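Local coordinates for photosystem II assembly protein Ycf48 (Thermosynechococcus elongatus, PDB 5OJ5) that assists the early assembly of photosystem II and the replacement of photodamaged D1, whose C-terminal extension it binds, at residues 59-64 with 101-107; 67-71 with 127-131; 118-122 with 133-137; 54-60 with 71-77; 110-114 with 151-155. All coordinates share one frame; numbering follows the deposited sequence. Where two conformers were deposited one is given.

Contact 1 (59-64 with 101-107); sequences LDMSFI and RFNSVSF
D60 and S62, on strand 58-63, each offer a side-chain oxygen to a backbone N-H of strand 101-108, the innermost strand of the next blade of this seven-bladed beta-propeller. The two strands run nearly parallel, at 19° and 5.6 Å between axes, and it is these side chains rather than paired peptides that link them. V105 N donates to D60 OD2 at 2.9 Å with an N-H...O angle of 165°, meeting the carboxylate on its anti side and somewhat out of its plane. Two sites along, F107 N donates to S62 OG at 3.0 Å. D60 CG and S62 OG both stand anti to their backbone N, on the side of the carbonyl carbon (chi1 -174° for S62).

D60 OD2 also accepts a hydrogen bond from a water, which lies 2.8 Å from S104 OG, while D60 OD1 takes a weak bond from M61 N. S104 OG in turn bonds I147 N, and S106 OG bonds A149 N, repeating the serine-to-peptide link toward the following blade. A second water lies within bonding distance of F63 O and F107 O, more acceptors being near it than it has protons. F102 O, buried here, has no hydrogen-bonding partner.

Packing closes both ends. L59 CD1 sits over the centre of the R101 guanidinium, 3.6 Å above its plane, and I64 CD1 makes a CH-pi contact over the F107 ring face, 4.1 Å from its centroid.

The partly exposed D60 carboxylate takes a peptide N-H and a water on one oxygen, which would probably favour its charged form; K317 lies nearby.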
# COMPACT_ATOMS: atom_id res chain seq x y z
N LEU A 59 -2.66 3.80 -7.58
CA LEU A 59 -2.01 2.68 -6.93
C LEU A 59 -1.14 3.04 -5.75
O LEU A 59 -0.92 2.19 -4.88
CB LEU A 59 -1.22 1.88 -7.95
CG LEU A 59 -2.07 1.29 -9.08
CD1 LEU A 59 -1.16 0.62 -10.10
CD2 LEU A 59 -3.07 0.28 -8.50
N ASP A 60 -0.59 4.25 -5.69
CA ASP A 60 0.31 4.58 -4.59
C ASP A 60 0.41 6.09 -4.45
O ASP A 60 0.06 6.85 -5.36
CB ASP A 60 1.68 3.93 -4.77
CG ASP A 60 2.45 3.78 -3.46
OD1 ASP A 60 1.84 3.87 -2.35
OD2 ASP A 60 3.67 3.55 -3.57
N MET A 61 0.94 6.53 -3.30
CA MET A 61 1.06 7.94 -2.95
C MET A 61 2.23 8.09 -1.99
O MET A 61 2.41 7.26 -1.12
CB MET A 61 -0.27 8.42 -2.36
CG MET A 61 -0.32 9.88 -1.95
SD MET A 61 -1.81 10.37 -1.06
CE MET A 61 -3.07 10.06 -2.28
N SER A 62 2.96 9.20 -2.11
CA SER A 62 4.05 9.51 -1.18
C SER A 62 4.23 11.01 -1.08
O SER A 62 4.04 11.73 -2.08
CB SER A 62 5.34 8.82 -1.64
OG SER A 62 6.38 8.98 -0.69
N PHE A 63 4.58 11.49 0.11
CA PHE A 63 4.76 12.90 0.37
C PHE A 63 6.23 13.26 0.59
O PHE A 63 6.99 12.55 1.26
CB PHE A 63 3.91 13.34 1.57
CG PHE A 63 2.49 13.64 1.19
CD1 PHE A 63 2.07 14.95 0.94
CD2 PHE A 63 1.58 12.64 1.02
CE1 PHE A 63 0.77 15.22 0.54
CE2 PHE A 63 0.26 12.92 0.60
CZ PHE A 63 -0.12 14.21 0.35
N ILE A 64 6.60 14.42 0.06
CA ILE A 64 7.87 15.06 0.37
C ILE A 64 7.84 15.65 1.77
O ILE A 64 8.78 15.51 2.55
CB ILE A 64 8.13 16.17 -0.66
CG1 ILE A 64 8.38 15.53 -2.03
CG2 ILE A 64 9.30 17.06 -0.23
CD1 ILE A 64 7.97 16.23 -3.23
N ARG A 101 1.92 0.73 -15.87
CA ARG A 101 1.25 0.69 -14.58
C ARG A 101 2.27 1.16 -13.57
O ARG A 101 3.22 0.44 -13.27
CB ARG A 101 0.83 -0.74 -14.32
CG ARG A 101 0.15 -0.95 -13.02
CD ARG A 101 -0.05 -2.46 -12.79
NE ARG A 101 -0.61 -2.75 -11.49
CZ ARG A 101 -1.91 -2.75 -11.19
NH1 ARG A 101 -2.85 -2.52 -12.11
NH2 ARG A 101 -2.28 -3.04 -9.95
N PHE A 102 2.11 2.40 -13.04
CA PHE A 102 3.02 2.89 -12.01
C PHE A 102 2.55 2.33 -10.68
O PHE A 102 1.51 2.74 -10.16
CB PHE A 102 3.04 4.41 -11.98
CG PHE A 102 3.68 5.10 -13.16
CD1 PHE A 102 4.62 4.51 -13.98
CD2 PHE A 102 3.37 6.43 -13.40
CE1 PHE A 102 5.19 5.24 -15.03
CE2 PHE A 102 3.97 7.14 -14.40
CZ PHE A 102 4.86 6.52 -15.23
N ASN A 103 3.29 1.35 -10.17
CA ASN A 103 2.92 0.53 -9.04
C ASN A 103 3.29 1.18 -7.70
O ASN A 103 2.70 0.83 -6.68
CB ASN A 103 3.70 -0.85 -9.15
CG ASN A 103 3.19 -1.76 -10.14
OD1 ASN A 103 2.00 -1.83 -10.39
ND2 ASN A 103 4.10 -2.53 -10.69
N SER A 104 4.31 2.04 -7.69
CA SER A 104 4.93 2.44 -6.43
C SER A 104 5.59 3.78 -6.63
O SER A 104 6.27 4.00 -7.64
CB SER A 104 5.92 1.38 -6.02
OG SER A 104 6.66 1.67 -4.86
N VAL A 105 5.43 4.67 -5.64
CA VAL A 105 6.14 5.95 -5.59
C VAL A 105 6.64 6.12 -4.17
O VAL A 105 5.93 5.80 -3.21
CB VAL A 105 5.26 7.13 -6.04
CG1 VAL A 105 3.96 7.26 -5.20
CG2 VAL A 105 6.04 8.46 -6.04
N SER A 106 7.86 6.64 -4.03
CA SER A 106 8.42 6.83 -2.69
C SER A 106 9.35 8.02 -2.69
O SER A 106 10.30 8.05 -3.49
CB SER A 106 9.17 5.58 -2.27
OG SER A 106 9.75 5.71 -0.99
N PHE A 107 9.13 8.93 -1.76
CA PHE A 107 10.02 10.07 -1.53
C PHE A 107 10.66 9.96 -0.16
O PHE A 107 10.07 9.47 0.81
CB PHE A 107 9.23 11.39 -1.56
CG PHE A 107 9.00 11.88 -2.97
CD1 PHE A 107 9.86 12.83 -3.54
CD2 PHE A 107 7.94 11.39 -3.76
CE1 PHE A 107 9.69 13.28 -4.83
CE2 PHE A 107 7.78 11.85 -5.09
CZ PHE A 107 8.66 12.78 -5.61
O HOH W 1 5.06 1.46 -2.62
O HOH W 2 8.37 10.45 2.64

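Contact 2 (67-71 with 127-131)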
# COMPACT_ATOMS: atom_id res chain seq x y z
N HIS A 67 2.79 19.09 2.94
CA HIS A 67 1.93 19.69 1.92
C HIS A 67 2.16 19.20 0.51
O HIS A 67 1.22 19.20 -0.30
CB HIS A 67 2.13 21.20 1.95
CG HIS A 67 1.73 21.78 3.25
ND1 HIS A 67 0.42 22.01 3.60
CD2 HIS A 67 2.46 22.07 4.34
CE1 HIS A 67 0.37 22.48 4.84
NE2 HIS A 67 1.60 22.54 5.31
N HIS A 68 3.38 18.78 0.21
CA HIS A 68 3.78 18.50 -1.17
C HIS A 68 3.92 17.00 -1.34
O HIS A 68 4.71 16.37 -0.64
CB HIS A 68 5.12 19.19 -1.43
CG HIS A 68 5.56 19.17 -2.86
ND1 HIS A 68 6.85 19.49 -3.23
CD2 HIS A 68 4.88 18.93 -4.00
CE1 HIS A 68 6.95 19.44 -4.55
NE2 HIS A 68 5.76 19.09 -5.04
N GLY A 69 3.15 16.44 -2.27
CA GLY A 69 3.19 15.01 -2.49
C GLY A 69 2.77 14.64 -3.89
O GLY A 69 2.37 15.48 -4.70
N TRP A 70 2.87 13.34 -4.17
CA TRP A 70 2.65 12.76 -5.48
C TRP A 70 1.85 11.48 -5.37
O TRP A 70 2.03 10.71 -4.40
CB TRP A 70 4.01 12.46 -6.16
CG TRP A 70 4.77 13.69 -6.56
CD1 TRP A 70 5.58 14.43 -5.77
CD2 TRP A 70 4.75 14.32 -7.83
NE1 TRP A 70 6.06 15.52 -6.48
CE2 TRP A 70 5.59 15.44 -7.76
CE3 TRP A 70 4.12 14.02 -9.04
CZ2 TRP A 70 5.82 16.29 -8.86
CZ3 TRP A 70 4.40 14.86 -10.14
CH2 TRP A 70 5.24 15.96 -10.02
N LEU A 71 1.04 11.21 -6.37
CA LEU A 71 0.36 9.93 -6.50
C LEU A 71 0.57 9.40 -7.91
O LEU A 71 0.86 10.16 -8.86
CB LEU A 71 -1.11 10.01 -6.11
CG LEU A 71 -2.06 10.92 -6.91
CD1 LEU A 71 -2.43 10.30 -8.28
CD2 LEU A 71 -3.32 11.22 -6.11
N GLY A 127 12.07 17.11 -5.83
CA GLY A 127 10.68 17.10 -5.45
C GLY A 127 9.74 16.87 -6.61
O GLY A 127 8.56 17.24 -6.53
N GLY A 128 10.23 16.25 -7.69
CA GLY A 128 9.41 15.97 -8.83
C GLY A 128 9.24 17.13 -9.79
O GLY A 128 8.42 17.03 -10.71
N GLN A 129 10.03 18.19 -9.65
CA GLN A 129 9.99 19.25 -10.66
C GLN A 129 10.67 18.80 -11.94
O GLN A 129 10.29 19.28 -13.03
CB GLN A 129 10.58 20.54 -10.11
CG GLN A 129 9.90 20.93 -8.79
CD GLN A 129 8.36 20.87 -8.88
OE1 GLN A 129 7.74 21.66 -9.58
NE2 GLN A 129 7.73 19.95 -8.14
N SER A 130 11.64 17.89 -11.86
CA SER A 130 12.20 17.26 -13.03
C SER A 130 12.36 15.79 -12.71
O SER A 130 12.82 15.41 -11.61
CB SER A 130 13.51 17.85 -13.45
OG SER A 130 14.40 17.81 -12.41
N TRP A 131 11.98 14.96 -13.65
CA TRP A 131 12.09 13.53 -13.54
C TRP A 131 12.99 13.02 -14.66
O TRP A 131 12.91 13.51 -15.79
CB TRP A 131 10.70 12.87 -13.70
CG TRP A 131 9.71 13.11 -12.59
CD1 TRP A 131 8.80 14.12 -12.51
CD2 TRP A 131 9.58 12.34 -11.40
NE1 TRP A 131 8.08 14.00 -11.35
CE2 TRP A 131 8.54 12.92 -10.64
CE3 TRP A 131 10.24 11.22 -10.92
CZ2 TRP A 131 8.13 12.40 -9.43
CZ3 TRP A 131 9.83 10.69 -9.68
CH2 TRP A 131 8.79 11.29 -8.95
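This contact belongs to the interface between two neighbouring blades of the propeller, where W70 and H68 meet the loop G127-W131 that leads into the outermost strand of the next blade. W70 NE1 donates to G127 O at 3.0 Å, a bent bond (N-H...O 140°) arriving from above the carbonyl plane. From the opposite face of that plane Q129 NE2 donates to the same oxygen at 3.3 Å, helped by the bend of its chain at chi2, which folds the amide back toward G127. Two N-H groups thus clamp G127 O. Q129 NE2 also reaches the edge of the H68 ring, and both H68 NE2 and Q129 NE2 are hydrogen-bonded to E80 OE2.

Further along, W131 points its edge at the face of W70 in a T-shaped pair, with the planes at 86° and the centroids of the six-membered ring of W70 and the five-membered ring of W131 5.2 Å apart. The lack of a side chain at G128 lets W70 approach, with G128 CA 3.6 Å from W70 CZ2; a beta carbon there would collide with CZ2.

The W70 ring also meets that of F107 on strand 101-108, their planes about 15° apart, and W131 rests on L78 of strand 77-81 and on L122 of strand 120-124, while its backbone hydrogen-bonds to the bound D1 peptide.

Contact 3 (118-122 with 133-137)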
# COMPACT_ATOMS: atom_id res chain seq x y z
N PRO A 118 5.16 -2.40 -17.79
CA PRO A 118 6.43 -3.07 -18.03
C PRO A 118 7.58 -2.22 -17.48
O PRO A 118 7.40 -1.02 -17.20
CB PRO A 118 6.47 -3.20 -19.56
CG PRO A 118 5.65 -2.11 -20.04
CD PRO A 118 4.52 -1.99 -19.05
N PRO A 119 8.76 -2.82 -17.31
CA PRO A 119 9.77 -2.23 -16.44
C PRO A 119 10.05 -0.78 -16.75
O PRO A 119 10.45 -0.42 -17.87
CB PRO A 119 10.98 -3.15 -16.66
CG PRO A 119 10.35 -4.49 -16.96
CD PRO A 119 9.13 -4.17 -17.78
N ILE A 120 9.91 0.05 -15.72
CA ILE A 120 10.24 1.46 -15.80
C ILE A 120 10.61 1.92 -14.40
O ILE A 120 10.03 1.49 -13.40
CB ILE A 120 9.07 2.30 -16.39
CG1 ILE A 120 9.48 3.77 -16.57
CG2 ILE A 120 7.79 2.14 -15.58
CD1 ILE A 120 8.57 4.53 -17.52
N MET A 121 11.58 2.84 -14.37
CA MET A 121 12.00 3.51 -13.15
C MET A 121 12.24 4.98 -13.47
O MET A 121 12.97 5.30 -14.40
CB MET A 121 13.27 2.87 -12.58
CG MET A 121 13.80 3.59 -11.34
SD MET A 121 15.21 2.80 -10.59
CE MET A 121 14.45 1.35 -9.92
N LEU A 122 11.63 5.83 -12.66
CA LEU A 122 11.81 7.27 -12.75
C LEU A 122 12.38 7.78 -11.42
O LEU A 122 12.11 7.23 -10.34
CB LEU A 122 10.47 7.95 -12.98
CG LEU A 122 9.66 7.44 -14.18
CD1 LEU A 122 8.29 8.09 -14.22
CD2 LEU A 122 10.39 7.65 -15.47
N GLN A 133 14.37 9.17 -16.40
CA GLN A 133 14.21 7.74 -16.49
C GLN A 133 15.54 7.07 -16.25
O GLN A 133 16.56 7.44 -16.84
CB GLN A 133 13.60 7.39 -17.84
CG GLN A 133 13.37 5.91 -17.95
CD GLN A 133 12.47 5.56 -19.12
OE1 GLN A 133 12.11 6.41 -19.96
NE2 GLN A 133 12.10 4.29 -19.19
N ILE A 134 15.55 6.10 -15.35
CA ILE A 134 16.73 5.31 -15.04
C ILE A 134 16.62 3.99 -15.79
O ILE A 134 15.70 3.22 -15.51
CB ILE A 134 16.88 5.03 -13.54
CG1 ILE A 134 16.93 6.36 -12.81
CG2 ILE A 134 18.11 4.11 -13.26
CD1 ILE A 134 17.40 6.24 -11.45
N PRO A 135 17.56 3.68 -16.67
CA PRO A 135 17.49 2.40 -17.39
C PRO A 135 17.60 1.25 -16.40
O PRO A 135 18.40 1.28 -15.47
CB PRO A 135 18.73 2.44 -18.29
CG PRO A 135 19.21 3.87 -18.28
CD PRO A 135 18.75 4.48 -17.01
N LEU A 136 16.74 0.26 -16.59
CA LEU A 136 16.78 -0.95 -15.79
C LEU A 136 17.50 -2.06 -16.56
O LEU A 136 17.31 -2.24 -17.76
CB LEU A 136 15.37 -1.44 -15.48
CG LEU A 136 14.66 -0.47 -14.53
CD1 LEU A 136 13.18 -0.76 -14.52
CD2 LEU A 136 15.26 -0.57 -13.15
N ASP A 137 18.29 -2.83 -15.84
CA ASP A 137 18.93 -4.02 -16.41
C ASP A 137 17.87 -4.97 -16.95
O ASP A 137 16.96 -5.34 -16.20
CB ASP A 137 19.68 -4.69 -15.26
CG ASP A 137 20.58 -5.83 -15.71
OD1 ASP A 137 20.41 -6.40 -16.82
OD2 ASP A 137 21.47 -6.17 -14.91
O HOH W 3 13.30 2.76 -16.79
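M121 and L136 cross at about a right angle, with the methyl M121 CE 3.8 Å from L136 CD2. The thioether leaves the strand extended, CG anti to the backbone N (chi1 176°), and bends only at chi3 (-70°), which carries CE to the leucine. I134 crosses the same chain at a slant: its CB is 4.0 Å from M121 CG, and its CG2 and CD1 both face the sulfur from one side. The other methyl of L136, CD1, lies over the backbone at I120, 3.6 Å from I120 N, and touches the P119 ring at CB. Q133, extended beyond CG, crosses I120 at about a right angle and brings NE2 to within 3.7 Å of I120 CG1.

The backbones meet at L122 and Q133, an antiparallel non-hydrogen-bonded pair, beside which I134 N donates to M121 O at 2.9 Å (164°). Beyond it the chains diverge, and one water bridges them: it accepts from M121 N and from Q133 NE2, and donates to I134 O at 2.8 Å.

The contact lies at the outer edge of its blade, where strand 120-124 is followed by short strand 132-133. M121 and I134 both pack on W113 of strand 111-117, L136 reaches P144 of strand 144-151 in the next blade, and L122 touches an apolar side chain of the bound peptide.

Contact 4 (54-60 with 71-77)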
# COMPACT_ATOMS: atom_id res chain seq x y z
N THR A 54 -9.27 12.28 -13.14
CA THR A 54 -8.95 11.08 -13.89
C THR A 54 -10.01 10.05 -13.57
O THR A 54 -10.67 10.14 -12.54
CB THR A 54 -7.57 10.52 -13.55
OG1 THR A 54 -7.28 9.46 -14.47
CG2 THR A 54 -7.50 9.96 -12.12
N THR A 55 -10.12 9.02 -14.42
CA THR A 55 -10.83 7.81 -14.04
C THR A 55 -9.89 6.62 -13.97
O THR A 55 -10.36 5.49 -13.78
CB THR A 55 -12.02 7.50 -14.97
OG1 THR A 55 -11.51 7.19 -16.28
CG2 THR A 55 -12.98 8.67 -15.04
N ALA A 56 -8.57 6.85 -14.05
CA ALA A 56 -7.62 5.77 -13.88
C ALA A 56 -7.50 5.36 -12.41
O ALA A 56 -7.59 6.19 -11.51
CB ALA A 56 -6.24 6.23 -14.35
N THR A 57 -7.28 4.08 -12.19
CA THR A 57 -7.02 3.60 -10.83
C THR A 57 -5.68 4.11 -10.30
O THR A 57 -4.65 3.99 -10.95
CB THR A 57 -6.98 2.08 -10.87
OG1 THR A 57 -8.26 1.59 -11.34
CG2 THR A 57 -6.65 1.45 -9.52
N ILE A 58 -5.73 4.68 -9.10
CA ILE A 58 -4.54 5.12 -8.39
C ILE A 58 -3.99 3.97 -7.55
O ILE A 58 -4.74 3.28 -6.87
CB ILE A 58 -4.86 6.36 -7.54
CG1 ILE A 58 -5.43 7.49 -8.42
CG2 ILE A 58 -3.63 6.82 -6.78
CD1 ILE A 58 -4.66 7.74 -9.71
N LEU A 59 -2.66 3.80 -7.58
CA LEU A 59 -2.01 2.68 -6.93
C LEU A 59 -1.14 3.04 -5.75
O LEU A 59 -0.92 2.19 -4.88
CB LEU A 59 -1.22 1.88 -7.95
CG LEU A 59 -2.07 1.29 -9.08
CD1 LEU A 59 -1.16 0.62 -10.10
CD2 LEU A 59 -3.07 0.28 -8.50
N ASP A 60 -0.59 4.25 -5.69
CA ASP A 60 0.31 4.58 -4.59
C ASP A 60 0.41 6.09 -4.45
O ASP A 60 0.06 6.85 -5.36
CB ASP A 60 1.68 3.93 -4.77
CG ASP A 60 2.45 3.78 -3.46
OD1 ASP A 60 1.84 3.87 -2.35
OD2 ASP A 60 3.67 3.55 -3.57
N LEU A 71 1.04 11.21 -6.37
CA LEU A 71 0.36 9.93 -6.50
C LEU A 71 0.57 9.40 -7.91
O LEU A 71 0.86 10.16 -8.86
CB LEU A 71 -1.11 10.01 -6.11
CG LEU A 71 -2.06 10.92 -6.91
CD1 LEU A 71 -2.43 10.30 -8.28
CD2 LEU A 71 -3.32 11.22 -6.11
N VAL A 72 0.46 8.07 -8.03
CA VAL A 72 0.73 7.39 -9.29
C VAL A 72 -0.30 6.29 -9.49
O VAL A 72 -0.86 5.75 -8.53
CB VAL A 72 2.15 6.80 -9.37
CG1 VAL A 72 3.19 7.88 -9.21
CG2 VAL A 72 2.36 5.68 -8.34
N GLY A 73 -0.48 5.88 -10.75
CA GLY A 73 -1.33 4.73 -11.02
C GLY A 73 -1.25 4.25 -12.43
O GLY A 73 -0.24 4.38 -13.13
N VAL A 74 -2.39 3.69 -12.86
CA VAL A 74 -2.54 3.03 -14.15
C VAL A 74 -2.45 4.06 -15.28
O VAL A 74 -2.76 5.24 -15.08
CB VAL A 74 -3.90 2.30 -14.12
CG1 VAL A 74 -4.30 1.72 -15.45
CG2 VAL A 74 -3.85 1.16 -13.09
N ASN A 75 -2.02 3.61 -16.47
CA ASN A 75 -1.89 4.47 -17.64
C ASN A 75 -0.97 5.64 -17.40
O ASN A 75 -1.24 6.77 -17.81
CB ASN A 75 -3.25 4.89 -18.14
CG ASN A 75 -4.08 3.71 -18.58
OD1 ASN A 75 -5.30 3.76 -18.48
ND2 ASN A 75 -3.43 2.62 -19.05
N ALA A 76 0.14 5.34 -16.72
CA ALA A 76 1.19 6.32 -16.48
C ALA A 76 0.65 7.53 -15.76
O ALA A 76 1.16 8.64 -15.95
CB ALA A 76 1.97 6.66 -17.76
N THR A 77 -0.34 7.33 -14.90
CA THR A 77 -0.92 8.46 -14.17
C THR A 77 0.03 8.96 -13.10
O THR A 77 0.55 8.18 -12.30
CB THR A 77 -2.26 8.08 -13.55
OG1 THR A 77 -3.17 7.82 -14.62
CG2 THR A 77 -2.84 9.18 -12.67
O HOH W 4 -4.90 9.66 -15.64
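V72 O accepts two backbone bonds at once, from L59 N at 2.8 Å (N-H...O 165°) and from D60 N at 3.2 Å. The first donor lies in the carbonyl plane and the second is tilted 24° from it. V72 N returns a bond to D60 O at 3.0 Å, and V74 N closes on T57 O at the same length, almost straight at 173°. Since L59 and D60 both face V72, the pairing contains a classic beta bulge, shifting the register by one residue between I58-G73 and D60-V72.

These bonds join the two inner strands of a four-stranded antiparallel propeller blade, 58-63 and 69-73, near the place where the chain enters the first of them. At I58-G73 the CA atoms approach to 4.2 Å, and G73 has no side chain to hold the strands apart.

On the approach to the strand, T54 OG1 accepts from A56 N in an ST turn. A water bonded to T54 OG1 also donates to T77 OG1, so T77 OG1 both donates, to V74 O, and accepts, from the water.

Packing begins beyond this polar seam. I58 crosses L71 at about a right angle, its CD1 3.7 Å from L71 CD1 and also against T77 CG2. A56 CB fits against T77 OG1, and L59 CD1 rests more loosely on V74 CG2, 4.1 Å away.

Contact 5 (110-114 with 151-155)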
# COMPACT_ATOMS: atom_id res chain seq x y z
N ASN A 110 13.23 15.57 -0.93
CA ASN A 110 13.06 15.89 -2.34
C ASN A 110 13.50 14.77 -3.27
O ASN A 110 13.33 14.91 -4.49
CB ASN A 110 13.80 17.18 -2.71
CG ASN A 110 12.86 18.42 -2.76
OD1 ASN A 110 11.66 18.35 -2.55
ND2 ASN A 110 13.43 19.55 -3.09
N GLU A 111 14.07 13.67 -2.76
CA GLU A 111 14.45 12.55 -3.60
C GLU A 111 13.29 11.58 -3.73
O GLU A 111 12.78 11.09 -2.73
CB GLU A 111 15.67 11.82 -3.07
CG GLU A 111 16.13 10.83 -4.09
CD GLU A 111 17.50 10.23 -3.79
OE1 GLU A 111 17.92 10.12 -2.60
OE2 GLU A 111 18.24 9.90 -4.80
N GLY A 112 12.86 11.32 -4.97
CA GLY A 112 11.73 10.46 -5.22
C GLY A 112 11.99 9.46 -6.32
O GLY A 112 12.81 9.67 -7.21
N TRP A 113 11.22 8.39 -6.26
CA TRP A 113 11.35 7.27 -7.18
C TRP A 113 9.97 6.76 -7.54
O TRP A 113 9.08 6.72 -6.68
CB TRP A 113 12.10 6.11 -6.51
CG TRP A 113 13.42 6.45 -5.90
CD1 TRP A 113 13.63 7.09 -4.71
CD2 TRP A 113 14.70 6.15 -6.43
NE1 TRP A 113 14.99 7.20 -4.47
CE2 TRP A 113 15.66 6.63 -5.51
CE3 TRP A 113 15.14 5.50 -7.59
CZ2 TRP A 113 17.04 6.47 -5.71
CZ3 TRP A 113 16.51 5.36 -7.80
CH2 TRP A 113 17.43 5.83 -6.86
N ILE A 114 9.79 6.36 -8.79
CA ILE A 114 8.58 5.67 -9.26
C ILE A 114 9.03 4.43 -9.99
O ILE A 114 9.97 4.49 -10.79
CB ILE A 114 7.77 6.57 -10.22
CG1 ILE A 114 7.27 7.82 -9.50
CG2 ILE A 114 6.59 5.78 -10.82
CD1 ILE A 114 6.76 8.90 -10.46
N GLY A 151 16.75 7.91 1.03
CA GLY A 151 17.41 9.19 1.11
C GLY A 151 18.85 9.12 0.65
O GLY A 151 19.49 8.07 0.64
N ASN A 152 19.35 10.29 0.26
CA ASN A 152 20.76 10.48 0.00
C ASN A 152 21.31 9.48 -0.98
O ASN A 152 22.42 8.99 -0.79
CB ASN A 152 21.55 10.47 1.31
CG ASN A 152 21.15 11.63 2.21
OD1 ASN A 152 21.44 12.77 1.91
ND2 ASN A 152 20.47 11.33 3.32
N GLY A 153 20.54 9.18 -2.05
CA GLY A 153 21.02 8.33 -3.11
C GLY A 153 20.73 6.85 -2.94
O GLY A 153 21.07 6.06 -3.84
N SER A 154 20.13 6.44 -1.83
CA SER A 154 19.88 5.03 -1.59
C SER A 154 18.40 4.70 -1.75
O SER A 154 17.51 5.50 -1.43
CB SER A 154 20.32 4.67 -0.17
OG SER A 154 21.75 4.61 -0.04
N ALA A 155 18.14 3.48 -2.24
CA ALA A 155 16.77 3.01 -2.38
C ALA A 155 16.80 1.49 -2.44
O ALA A 155 17.82 0.88 -2.79
CB ALA A 155 16.10 3.56 -3.63
O HOH W 5 16.38 7.96 -1.94
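W113 and A155 form the tight part of this contact. A155 CB lies over one face of the indole, 3.9 Å from the centroid of the six-membered ring and 23° off its normal, a CH-pi contact offset toward the rim; its nearest ring atom is W113 CE2 at 3.6 Å. The first torsion of W113 (chi1 -53°, CG beside the backbone N) helps turn that face to the neighbouring blade. I147, A149 and T167 also pack on the indole, and I134 touches it from within its own blade.

The other end is polar: one direct bond and a water join it, and it opens to solvent at N152. E111, extended beyond CG, reaches across to the turn and takes G153 N on the syn lone pair of OE1, at 2.8 Å and 167°. N152 N is also near this oxygen, but its angle is too poor for a bond. OE2 of the same carboxylate is hydrogen-bonded to H123 NE2, which helps to fix the rotation of the group from its other oxygen.

The turn is a type I' beta turn from G151 to S154, the hairpin between strands 144-151 and 154-159 of the next propeller blade, closed by S154 N bonding G151 O at 3.0 Å. N152 and G153 both have positive phi, as this turn type requires, and N152 is exposed, its CB pointing away from the 110-114 segment.

Between the two parts sits one water. It lies at the edge of the indole, in plane, accepting from W113 NE1 at 3.0 Å and from G151 N; it donates to S154 O at 2.8 Å and, weakly, to E111 OE1.

Overall arrangement
Contacts 1, 2 and 5 bridge consecutive propeller blades, whereas contacts 3 and 4 lie within single blades. Contacts 1 and 2 are buried, contacts 3, 4 and 5 partly so. Contact 1, 10 Å from the chain centre, joins innermost strands through side-chain oxygens and peptide N-H groups. Contacts 2 and 5, each about 19 Å from that centre, instead pair a tryptophan with the next blade beside a polar hold on a loop or turn. Contact 4, about 14 Å out, shares L59 and D60 with contact 1 and supplies the bulged backbone pairing at those residues. Contact 3, about 21 Å out, is mainly apolar; its strand 120-124 hydrogen-bonds the strand 111-117 used by contact 5.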